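Local coordinates for protein Nrps/pks (Streptomyces albus, PDB 4OPE) that probably catalyses decarboxylative chain elongation as a ketosynthase domain of the AT-less oxazolomycin polyketide synthase, at residues Cys187-Ile190 with Asp194-Val197. Residues are numbered along the deposited sequence; the frame is centred on the assembly and turned at random.
Sequences CRAI and DCEV
I190, near the end of helix 178-192, lays its side chain along the backbone of C195 to V197, where the chain has turned back and enters strand 197-204. I190 CB lies 4.1 Å from the carbonyl O of C195. At the branch, I190 CG2, anti to the backbone N, rests 3.9 Å from E196 O, while I190 CG1 leans on C195 SG at 4.0 Å. The tip, I190 CD1, ends 4.0 Å from V197 C, and the side chain also touches L248 and R250 of strand 242-250 and I9 of strand 9-17. A branched, apolar residue suits a site between helix and sheet, and an alanine here would probably leave a gap beside C195 SG and weaken the packing of the helix on those strands.

One residue earlier, A189 is small enough for its CB to approach both D194 CB and C195 SG, the latter at 3.9 Å. Its carbonyl O accepts a weak hydrogen bond from D194 N, bent to 126° at the hydrogen, and I190 CA points a nearly straight CH···O contact at C195 O. D194 OD2 passes 4.0 Å from A189 CA and hydrogen-bonds H184, while OD1 forms a salt bridge with R297, both of the second subunit, whose R188 is a longer, weak ion-pair partner.

The chemistry therefore divides: aliphatic carbons, sulfur and backbone line the helix-to-strand connection of this thiolase-type fold, whereas the acid at its start serves the dimer interface, where the basic partners would be expected to favour its charged form.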
loop_
_atom_site.group_PDB
_atom_site.type_symbol
_atom_site.label_atom_id
_atom_site.label_comp_id
_atom_site.label_asym_id
_atom_site.label_seq_id
_atom_site.Cartn_x
_atom_site.Cartn_y
_atom_site.Cartn_z
ATOM N N CYS A 187 4.554 5.403 -11.309
ATOM C CA CYS A 187 4.454 6.089 -12.574
ATOM C C CYS A 187 3.501 7.242 -12.466
ATOM O O CYS A 187 3.795 8.321 -12.992
ATOM C CB CYS A 187 4.006 5.160 -13.665
ATOM S SG CYS A 187 5.293 3.975 -14.122
ATOM N N ARG A 188 2.398 7.081 -11.752
ATOM C CA ARG A 188 1.456 8.184 -11.696
ATOM C C ARG A 188 1.933 9.253 -10.741
ATOM O O ARG A 188 1.623 10.405 -10.925
ATOM C CB ARG A 188 0.052 7.721 -11.350
ATOM C CG ARG A 188 -0.565 6.816 -12.431
ATOM C CD ARG A 188 -1.216 7.583 -13.591
ATOM N NE ARG A 188 -2.597 7.136 -13.840
ATOM C CZ ARG A 188 -2.967 6.199 -14.718
ATOM N NH1 ARG A 188 -2.084 5.525 -15.467
ATOM N NH2 ARG A 188 -4.250 5.908 -14.837
ATOM N N ALA A 189 2.725 8.888 -9.739
ATOM C CA ALA A 189 3.292 9.891 -8.832
ATOM C C ALA A 189 4.191 10.786 -9.613
ATOM O O ALA A 189 4.188 11.986 -9.422
ATOM C CB ALA A 189 4.094 9.228 -7.728
ATOM N N ILE A 190 4.977 10.205 -10.502
ATOM C CA ILE A 190 5.880 11.013 -11.302
ATOM C C ILE A 190 5.085 11.940 -12.247
ATOM O O ILE A 190 5.318 13.098 -12.231
ATOM C CB ILE A 190 6.913 10.155 -12.043
ATOM C CG1 ILE A 190 7.853 9.479 -11.027
ATOM C CG2 ILE A 190 7.696 11.017 -13.015
ATOM C CD1 ILE A 190 8.739 8.395 -11.601
ATOM N N ASP A 194 4.123 14.242 -7.643
ATOM C CA ASP A 194 4.506 13.841 -6.280
ATOM C C ASP A 194 6.017 13.621 -6.175
ATOM O O ASP A 194 6.607 13.765 -5.107
ATOM C CB ASP A 194 3.755 12.571 -5.856
ATOM C CG ASP A 194 2.241 12.787 -5.699
ATOM O OD1 ASP A 194 1.827 13.957 -5.464
ATOM O OD2 ASP A 194 1.460 11.790 -5.786
ATOM N N CYS A 195 6.652 13.277 -7.280
ATOM C CA CYS A 195 8.082 13.169 -7.287
ATOM C C CYS A 195 8.605 13.189 -8.729
ATOM O O CYS A 195 7.822 13.374 -9.645
ATOM C CB CYS A 195 8.530 11.912 -6.525
ATOM S SG CYS A 195 7.776 10.375 -7.098
ATOM N N GLU A 196 9.925 13.082 -8.905
ATOM C CA GLU A 196 10.542 13.154 -10.237
ATOM C C GLU A 196 11.184 11.862 -10.603
ATOM O O GLU A 196 11.312 11.547 -11.762
ATOM C CB GLU A 196 11.598 14.277 -10.304
ATOM C CG GLU A 196 11.011 15.680 -10.098
ATOM C CD GLU A 196 11.953 16.618 -9.335
ATOM O OE1 GLU A 196 12.863 17.223 -9.957
ATOM O OE2 GLU A 196 11.782 16.763 -8.100
ATOM N N VAL A 197 11.628 11.145 -9.594
ATOM C CA VAL A 197 12.242 9.867 -9.741
ATOM C C VAL A 197 11.530 8.989 -8.747
ATOM O O VAL A 197 11.049 9.513 -7.722
ATOM C CB VAL A 197 13.710 9.974 -9.373
ATOM C CG1 VAL A 197 14.356 8.598 -9.288
ATOM C CG2 VAL A 197 14.409 10.823 -10.398
#